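Transcription termination factor FttA (Methanosarcina mazei, PDB 2XR1) probably terminates archaeal transcription by cutting nascent RNA at the polymerase exit channel with a two-zinc nuclease site and then degrading the released RNA in the 5'-3' direction. Local coordinates at residues R495-A509 / G516-E528. Residues are numbered along the deposited sequence; the frame is centred on the assembly and turned at random.
Sequences RQKIIQNPQPCVILA and GGPVMEYFKAFAE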
ATOM      1  N   ARG B 495     -15.239 -43.011  18.296  1.00 74.32           N
ATOM      2  CA  ARG B 495     -14.693 -42.127  19.333  1.00 72.25           C
ATOM      3  C   ARG B 495     -15.194 -42.488  20.734  1.00 75.29           C
ATOM      4  O   ARG B 495     -14.409 -42.600  21.676  1.00 73.83           O
ATOM      5  CB  ARG B 495     -15.061 -40.671  19.025  1.00 71.55           C
ATOM      6  CG  ARG B 495     -14.343 -39.661  19.884  1.00 69.33           C
ATOM      7  CD  ARG B 495     -14.381 -38.255  19.291  1.00 67.85           C
ATOM      8  NE  ARG B 495     -13.940 -38.224  17.901  1.00 65.79           N
ATOM      9  CZ  ARG B 495     -14.696 -37.918  16.848  1.00 67.55           C
ATOM     10  NH1 ARG B 495     -15.969 -37.592  16.987  1.00 70.08           N
ATOM     11  NH2 ARG B 495     -14.155 -37.923  15.630  1.00 67.16           N
ATOM     12  N   GLN B 496     -16.504 -42.677  20.860  1.00 79.56           N
ATOM     13  CA  GLN B 496     -17.101 -42.961  22.159  1.00 83.46           C
ATOM     14  C   GLN B 496     -16.591 -44.263  22.771  1.00 84.07           C
ATOM     15  O   GLN B 496     -16.479 -44.357  23.987  1.00 85.61           O
ATOM     16  CB  GLN B 496     -18.624 -42.987  22.068  1.00 88.72           C
ATOM     17  CG  GLN B 496     -19.240 -41.628  21.726  1.00 89.28           C
ATOM     18  CD  GLN B 496     -19.106 -40.596  22.849  1.00 88.72           C
ATOM     19  OE1 GLN B 496     -19.636 -40.784  23.944  1.00 92.06           O
ATOM     20  NE2 GLN B 496     -18.431 -39.492  22.566  1.00 83.43           N
ATOM     21  N   LYS B 497     -16.256 -45.244  21.936  1.00 83.16           N
ATOM     22  CA  LYS B 497     -15.751 -46.533  22.422  1.00 84.06           C
ATOM     23  C   LYS B 497     -14.384 -46.418  23.071  1.00 79.86           C
ATOM     24  O   LYS B 497     -14.084 -47.183  24.001  1.00 81.53           O
ATOM     25  CB  LYS B 497     -15.690 -47.581  21.296  1.00 84.69           C
ATOM     26  CG  LYS B 497     -15.085 -48.941  21.726  1.00 87.11           C
ATOM     27  CD  LYS B 497     -15.236 -50.025  20.663  1.00 89.59           C
ATOM     28  CE  LYS B 497     -14.521 -51.323  21.070  1.00 91.36           C
ATOM     29  NZ  LYS B 497     -14.874 -51.814  22.438  1.00 94.49           N
ATOM     30  N   ILE B 498     -13.558 -45.494  22.576  1.00 74.39           N
ATOM     31  CA  ILE B 498     -12.275 -45.198  23.214  1.00 70.77           C
ATOM     32  C   ILE B 498     -12.549 -44.540  24.547  1.00 72.25           C
ATOM     33  O   ILE B 498     -11.912 -44.872  25.546  1.00 72.29           O
ATOM     34  CB  ILE B 498     -11.371 -44.245  22.368  1.00 65.92           C
ATOM     35  CG1 ILE B 498     -10.903 -44.938  21.105  1.00 64.60           C
ATOM     36  CG2 ILE B 498     -10.123 -43.784  23.157  1.00 61.67           C
ATOM     37  CD1 ILE B 498     -10.564 -43.973  20.014  1.00 63.42           C
ATOM     38  N   ILE B 499     -13.508 -43.614  24.540  1.00 73.60           N
ATOM     39  CA  ILE B 499     -13.900 -42.855  25.728  1.00 76.10           C
ATOM     40  C   ILE B 499     -14.587 -43.722  26.819  1.00 81.11           C
ATOM     41  O   ILE B 499     -14.178 -43.718  27.976  1.00 81.59           O
ATOM     42  CB  ILE B 499     -14.824 -41.659  25.331  1.00 76.98           C
ATOM     43  CG1 ILE B 499     -14.027 -40.597  24.566  1.00 72.52           C
ATOM     44  CG2 ILE B 499     -15.477 -41.035  26.562  1.00 80.66           C
ATOM     45  CD1 ILE B 499     -14.858 -39.404  24.080  1.00 73.58           C
ATOM     46  N   GLN B 500     -15.625 -44.456  26.442  1.00 85.11           N
ATOM     47  CA  GLN B 500     -16.401 -45.256  27.412  1.00 90.76           C
ATOM     48  C   GLN B 500     -15.603 -46.409  28.039  1.00 91.15           C
ATOM     49  O   GLN B 500     -15.834 -46.772  29.190  1.00 94.82           O
ATOM     50  CB  GLN B 500     -17.691 -45.780  26.778  1.00 94.81           C
ATOM     51  CG  GLN B 500     -18.966 -45.049  27.232  1.00100.27           C
ATOM     52  CD  GLN B 500     -19.143 -43.677  26.588  1.00 98.70           C
ATOM     53  OE1 GLN B 500     -18.249 -42.820  26.642  1.00 92.24           O
ATOM     54  NE2 GLN B 500     -20.324 -43.458  25.994  1.00102.31           N
ATOM     55  N   ASN B 501     -14.663 -46.975  27.289  1.00 88.02           N
ATOM     56  CA  ASN B 501     -13.754 -47.983  27.820  1.00 88.20           C
ATOM     57  C   ASN B 501     -12.335 -47.415  27.961  1.00 83.14           C
ATOM     58  O   ASN B 501     -11.417 -47.902  27.311  1.00 79.86           O
ATOM     59  CB  ASN B 501     -13.712 -49.212  26.889  1.00 88.66           C
ATOM     60  CG  ASN B 501     -15.070 -49.868  26.697  1.00 95.09           C
ATOM     61  OD1 ASN B 501     -15.858 -50.046  27.647  1.00100.16           O
ATOM     62  ND2 ASN B 501     -15.340 -50.278  25.458  1.00 96.59           N
ATOM     63  N   PRO B 502     -12.127 -46.399  28.823  1.00 82.89           N
ATOM     64  CA  PRO B 502     -10.704 -45.969  28.855  1.00 78.50           C
ATOM     65  C   PRO B 502      -9.768 -47.128  29.186  1.00 79.10           C
ATOM     66  O   PRO B 502     -10.109 -48.044  29.960  1.00 83.35           O
ATOM     67  CB  PRO B 502     -10.645 -44.888  29.945  1.00 78.38           C
ATOM     68  CG  PRO B 502     -12.087 -44.562  30.265  1.00 83.56           C
ATOM     69  CD  PRO B 502     -12.914 -45.786  29.908  1.00 86.27           C
ATOM     70  N   GLN B 503      -8.597 -47.075  28.584  1.00 75.19           N
ATOM     71  CA  GLN B 503      -7.687 -48.190  28.559  1.00 75.56           C
ATOM     72  C   GLN B 503      -6.390 -47.617  28.036  1.00 71.03           C
ATOM     73  O   GLN B 503      -6.416 -46.897  27.051  1.00 67.85           O
ATOM     74  CB  GLN B 503      -8.238 -49.252  27.618  1.00 77.28           C
ATOM     75  CG  GLN B 503      -7.508 -50.565  27.632  1.00 79.81           C
ATOM     76  CD  GLN B 503      -8.412 -51.718  27.224  1.00 84.46           C
ATOM     77  OE1 GLN B 503      -9.066 -51.663  26.177  1.00 85.48           O
ATOM     78  NE2 GLN B 503      -8.453 -52.765  28.043  1.00 86.66           N
ATOM     79  N   PRO B 504      -5.252 -47.911  28.698  1.00 71.09           N
ATOM     80  CA  PRO B 504      -3.990 -47.214  28.366  1.00 66.66           C
ATOM     81  C   PRO B 504      -3.690 -47.226  26.895  1.00 63.53           C
ATOM     82  O   PRO B 504      -3.692 -48.273  26.289  1.00 64.65           O
ATOM     83  CB  PRO B 504      -2.926 -48.023  29.105  1.00 68.35           C
ATOM     84  CG  PRO B 504      -3.665 -48.749  30.174  1.00 73.26           C
ATOM     85  CD  PRO B 504      -5.031 -49.038  29.627  1.00 74.56           C
ATOM     86  N   CYS B 505      -3.421 -46.060  26.326  1.00 60.32           N
ATOM     87  CA  CYS B 505      -3.221 -45.936  24.893  1.00 57.87           C
ATOM     88  C   CYS B 505      -2.595 -44.579  24.579  1.00 54.00           C
ATOM     89  O   CYS B 505      -2.234 -43.838  25.502  1.00 53.78           O
ATOM     90  CB  CYS B 505      -4.572 -46.096  24.181  1.00 59.07           C
ATOM     91  SG  CYS B 505      -5.783 -44.822  24.660  1.00 60.50           S
ATOM     92  N   VAL B 506      -2.447 -44.272  23.290  1.00 51.03           N
ATOM     93  CA  VAL B 506      -1.996 -42.950  22.848  1.00 47.63           C
ATOM     94  C   VAL B 506      -3.033 -42.382  21.889  1.00 47.17           C
ATOM     95  O   VAL B 506      -3.538 -43.094  21.020  1.00 48.63           O
ATOM     96  CB  VAL B 506      -0.641 -43.010  22.103  1.00 45.18           C
ATOM     97  CG1 VAL B 506      -0.382 -41.720  21.403  1.00 42.16           C
ATOM     98  CG2 VAL B 506       0.491 -43.325  23.014  1.00 44.71           C
ATOM     99  N   ILE B 507      -3.342 -41.104  22.023  1.00 45.85           N
ATOM    100  CA  ILE B 507      -4.277 -40.461  21.115  1.00 45.77           C
ATOM    101  C   ILE B 507      -3.631 -39.265  20.394  1.00 43.22           C
ATOM    102  O   ILE B 507      -3.325 -38.254  21.029  1.00 42.59           O
ATOM    103  CB  ILE B 507      -5.543 -40.021  21.866  1.00 47.80           C
ATOM    104  CG1 ILE B 507      -6.115 -41.227  22.614  1.00 52.00           C
ATOM    105  CG2 ILE B 507      -6.583 -39.452  20.911  1.00 46.98           C
ATOM    106  CD1 ILE B 507      -7.421 -40.975  23.257  1.00 55.53           C
ATOM    107  N   LEU B 508      -3.401 -39.401  19.089  1.00 41.86           N
ATOM    108  CA  LEU B 508      -3.137 -38.247  18.243  1.00 40.72           C
ATOM    109  C   LEU B 508      -4.484 -37.732  17.797  1.00 41.92           C
ATOM    110  O   LEU B 508      -5.302 -38.493  17.304  1.00 43.93           O
ATOM    111  CB  LEU B 508      -2.273 -38.608  17.043  1.00 39.46           C
ATOM    112  CG  LEU B 508      -0.768 -38.492  17.325  1.00 39.65           C
ATOM    113  CD1 LEU B 508      -0.486 -38.727  18.772  1.00 42.66           C
ATOM    114  CD2 LEU B 508       0.072 -39.440  16.478  1.00 40.23           C
ATOM    115  N   ALA B 509      -4.747 -36.460  18.019  1.00 41.66           N
ATOM    116  CA  ALA B 509      -6.055 -35.919  17.692  1.00 43.59           C
ATOM    117  C   ALA B 509      -5.952 -34.448  17.412  1.00 43.14           C
ATOM    118  O   ALA B 509      -5.073 -33.747  17.942  1.00 41.53           O
ATOM    119  CB  ALA B 509      -7.051 -36.165  18.809  1.00 45.90           C
ATOM    120  N   GLY B 516     -10.187 -26.562  18.939  1.00 55.79           N
ATOM    121  CA  GLY B 516     -11.378 -27.360  18.741  1.00 57.94           C
ATOM    122  C   GLY B 516     -11.043 -28.718  18.196  1.00 55.62           C
ATOM    123  O   GLY B 516      -9.889 -29.116  18.162  1.00 52.23           O
ATOM    124  N   GLY B 517     -12.067 -29.426  17.744  1.00 57.95           N
ATOM    125  CA  GLY B 517     -11.881 -30.731  17.131  1.00 56.69           C
ATOM    126  C   GLY B 517     -12.061 -31.836  18.144  1.00 57.51           C
ATOM    127  O   GLY B 517     -12.372 -31.580  19.305  1.00 59.26           O
ATOM    128  N   PRO B 518     -11.888 -33.081  17.708  1.00 56.54           N
ATOM    129  CA  PRO B 518     -12.100 -34.219  18.589  1.00 57.79           C
ATOM    130  C   PRO B 518     -11.177 -34.237  19.825  1.00 56.20           C
ATOM    131  O   PRO B 518     -11.529 -34.857  20.827  1.00 58.29           O
ATOM    132  CB  PRO B 518     -11.827 -35.423  17.669  1.00 56.86           C
ATOM    133  CG  PRO B 518     -10.990 -34.861  16.547  1.00 54.05           C
ATOM    134  CD  PRO B 518     -11.528 -33.494  16.343  1.00 54.94           C
ATOM    135  N   VAL B 519     -10.022 -33.568  19.779  1.00 52.81           N
ATOM    136  CA  VAL B 519      -9.118 -33.584  20.932  1.00 51.43           C
ATOM    137  C   VAL B 519      -9.787 -32.957  22.168  1.00 54.32           C
ATOM    138  O   VAL B 519      -9.441 -33.248  23.312  1.00 53.78           O
ATOM    139  CB  VAL B 519      -7.748 -32.909  20.624  1.00 47.99           C
ATOM    140  CG1 VAL B 519      -7.840 -31.388  20.634  1.00 47.62           C
ATOM    141  CG2 VAL B 519      -6.697 -33.387  21.603  1.00 46.68           C
ATOM    142  N   MET B 520     -10.748 -32.084  21.919  1.00 56.82           N
ATOM    143  CA  MET B 520     -11.523 -31.504  22.989  1.00 60.57           C
ATOM    144  C   MET B 520     -12.500 -32.509  23.622  1.00 63.88           C
ATOM    145  O   MET B 520     -12.732 -32.469  24.830  1.00 65.83           O
ATOM    146  CB  MET B 520     -12.221 -30.239  22.497  1.00 62.53           C
ATOM    147  CG  MET B 520     -11.248 -29.082  22.209  1.00 61.27           C
ATOM    148  SD  MET B 520     -10.161 -28.694  23.621  1.00 65.51           S
ATOM    149  CE  MET B 520      -8.781 -29.779  23.299  1.00 59.50           C
ATOM    150  N   GLU B 521     -13.037 -33.421  22.825  1.00 64.27           N
ATOM    151  CA  GLU B 521     -13.844 -34.506  23.375  1.00 67.95           C
ATOM    152  C   GLU B 521     -12.962 -35.415  24.230  1.00 66.58           C
ATOM    153  O   GLU B 521     -13.311 -35.733  25.355  1.00 69.32           O
ATOM    154  CB  GLU B 521     -14.566 -35.308  22.272  1.00 69.23           C
ATOM    155  CG  GLU B 521     -16.064 -35.001  22.133  1.00 74.71           C
ATOM    156  CD  GLU B 521     -16.598 -35.229  20.711  1.00 77.03           C
ATOM    157  OE1 GLU B 521     -16.024 -34.628  19.775  1.00 76.40           O
ATOM    158  OE2 GLU B 521     -17.586 -35.987  20.512  1.00 80.48           O
ATOM    159  N   TYR B 522     -11.814 -35.819  23.699  1.00 62.73           N
ATOM    160  CA  TYR B 522     -10.873 -36.646  24.453  1.00 61.47           C
ATOM    161  C   TYR B 522     -10.430 -35.976  25.737  1.00 62.01           C
ATOM    162  O   TYR B 522     -10.260 -36.635  26.770  1.00 64.09           O
ATOM    163  CB  TYR B 522      -9.641 -36.966  23.617  1.00 57.38           C
ATOM    164  CG  TYR B 522      -9.970 -37.854  22.468  1.00 57.01           C
ATOM    165  CD1 TYR B 522     -10.384 -39.168  22.679  1.00 57.59           C
ATOM    166  CD2 TYR B 522      -9.909 -37.384  21.159  1.00 55.16           C
ATOM    167  CE1 TYR B 522     -10.708 -39.991  21.620  1.00 55.86           C
ATOM    168  CE2 TYR B 522     -10.252 -38.214  20.091  1.00 54.21           C
ATOM    169  CZ  TYR B 522     -10.656 -39.504  20.342  1.00 53.57           C
ATOM    170  OH  TYR B 522     -10.978 -40.314  19.297  1.00 54.96           O
ATOM    171  N   PHE B 523     -10.255 -34.665  25.666  1.00 60.80           N
ATOM    172  CA  PHE B 523      -9.775 -33.870  26.790  1.00 61.06           C
ATOM    173  C   PHE B 523     -10.896 -33.681  27.807  1.00 65.80           C
ATOM    174  O   PHE B 523     -10.688 -33.828  29.013  1.00 67.51           O
ATOM    175  CB  PHE B 523      -9.241 -32.527  26.255  1.00 58.79           C
ATOM    176  CG  PHE B 523      -8.996 -31.490  27.298  1.00 59.16           C
ATOM    177  CD1 PHE B 523      -7.779 -31.394  27.913  1.00 57.41           C
ATOM    178  CD2 PHE B 523      -9.990 -30.587  27.642  1.00 62.68           C
ATOM    179  CE1 PHE B 523      -7.555 -30.417  28.876  1.00 58.92           C
ATOM    180  CE2 PHE B 523      -9.771 -29.612  28.607  1.00 64.10           C
ATOM    181  CZ  PHE B 523      -8.561 -29.530  29.220  1.00 61.83           C
ATOM    182  N   LYS B 524     -12.094 -33.377  27.320  1.00 68.16           N
ATOM    183  CA  LYS B 524     -13.227 -33.169  28.204  1.00 72.83           C
ATOM    184  C   LYS B 524     -13.403 -34.371  29.117  1.00 75.59           C
ATOM    185  O   LYS B 524     -13.908 -34.224  30.230  1.00 79.80           O
ATOM    186  CB  LYS B 524     -14.497 -32.891  27.412  1.00 74.97           C
ATOM    187  N   ALA B 525     -12.958 -35.545  28.672  1.00 73.73           N
ATOM    188  CA  ALA B 525     -13.182 -36.788  29.414  1.00 76.73           C
ATOM    189  C   ALA B 525     -11.945 -37.354  30.110  1.00 74.87           C
ATOM    190  O   ALA B 525     -12.086 -38.081  31.071  1.00 78.30           O
ATOM    191  CB  ALA B 525     -13.792 -37.842  28.497  1.00 77.26           C
ATOM    192  N   PHE B 526     -10.743 -37.044  29.650  1.00 70.49           N
ATOM    193  CA  PHE B 526      -9.538 -37.625  30.276  1.00 69.29           C
ATOM    194  C   PHE B 526      -8.737 -36.688  31.198  1.00 69.02           C
ATOM    195  O   PHE B 526      -7.788 -37.118  31.861  1.00 68.31           O
ATOM    196  CB  PHE B 526      -8.610 -38.198  29.194  1.00 65.00           C
ATOM    197  CG  PHE B 526      -9.181 -39.384  28.461  1.00 65.49           C
ATOM    198  CD1 PHE B 526      -9.882 -40.384  29.138  1.00 68.95           C
ATOM    199  CD2 PHE B 526      -9.009 -39.520  27.102  1.00 61.25           C
ATOM    200  CE1 PHE B 526     -10.394 -41.465  28.450  1.00 69.59           C
ATOM    201  CE2 PHE B 526      -9.540 -40.613  26.425  1.00 62.13           C
ATOM    202  CZ  PHE B 526     -10.226 -41.574  27.101  1.00 65.85           C
ATOM    203  N   ALA B 527      -9.135 -35.423  31.256  1.00 69.98           N
ATOM    204  CA  ALA B 527      -8.380 -34.405  31.974  1.00 69.84           C
ATOM    205  C   ALA B 527      -8.415 -34.566  33.505  1.00 74.32           C
ATOM    206  O   ALA B 527      -7.528 -34.049  34.187  1.00 74.69           O
ATOM    207  CB  ALA B 527      -8.864 -33.009  31.562  1.00 69.54           C
ATOM    208  N   GLU B 528      -9.400 -35.291  34.030  1.00 78.33           N
ATOM    209  CA  GLU B 528      -9.565 -35.461  35.462  1.00 82.95           C
ATOM    210  C   GLU B 528      -8.591 -36.439  36.145  1.00 83.05           C
ATOM    211  O   GLU B 528      -8.198 -36.198  37.303  1.00 85.97           O
ATOM    212  CB  GLU B 528     -11.016 -35.897  35.786  1.00 88.29           C
ATOM    213  CG  GLU B 528     -11.870 -34.865  36.571  1.00 93.36           C
ATOM    214  CD  GLU B 528     -12.210 -33.605  35.762  1.00 93.46           C
ATOM    215  OE1 GLU B 528     -11.420 -33.233  34.832  1.00 88.16           O
ATOM    216  OE2 GLU B 528     -13.259 -32.984  36.085  1.00 96.80           O
TER
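In the beta-CASP region, two near-parallel helices lie over one side of a parallel beta-sheet, and Tyr522 of helix 518-526 fills the angle between helix 495-500 and strand 506-509. Its CG stands beside the backbone N and anti to the carbonyl carbon (chi1 -67°), which brings the ring over the strand. Ile507 CG2 sits almost on the ring normal, 3.8 Å from the Tyr522 centroid, a CH-pi contact over the face. The other branch of the same isoleucine ends above the rim of the same ring, Ile507 CD1 3.5 Å from Tyr522 CD1, and also touches Phe526 CE2, so one strand side chain serves both aromatics a helical turn apart. Ala509 CB completes the strand side between Tyr522 CD2 and Val519 CB.

Strand 506-509 lies inside the six-stranded parallel sheet, between strands 445-448 and 414-417, and runs into helix 518-526 as a beta-alpha unit; the N-to-C directions of strand and helix are 143° apart, so the helix runs roughly back along the strand. The helix 495-500 axis passes 10.6 Å from that of helix 518-526, and between the two helices Ile499 CG2 lies 4.1 Å from Ala525 CB. Just beyond helix 495-500, Pro502 CB meets Phe526 CE1 at 3.7 Å, while Ile498 O faces the edge of that ring.

At the other end the aliphatic part of Arg495 crosses the phenol, Arg495 CG 3.5 Å from Tyr522 OH, and the guanidinium stands nearly perpendicular to the ring, with Pro518 CB over one face of the guanidinium. Asp448 of the neighbouring strand takes both polar ends, a salt bridge from Arg495 and a hydrogen bond from Tyr522 OH. Glu521 OE1 remains 4.1 Å from Arg495 NH1, well out of the guanidinium plane, so any attraction would probably be long-range rather than a salt bridge.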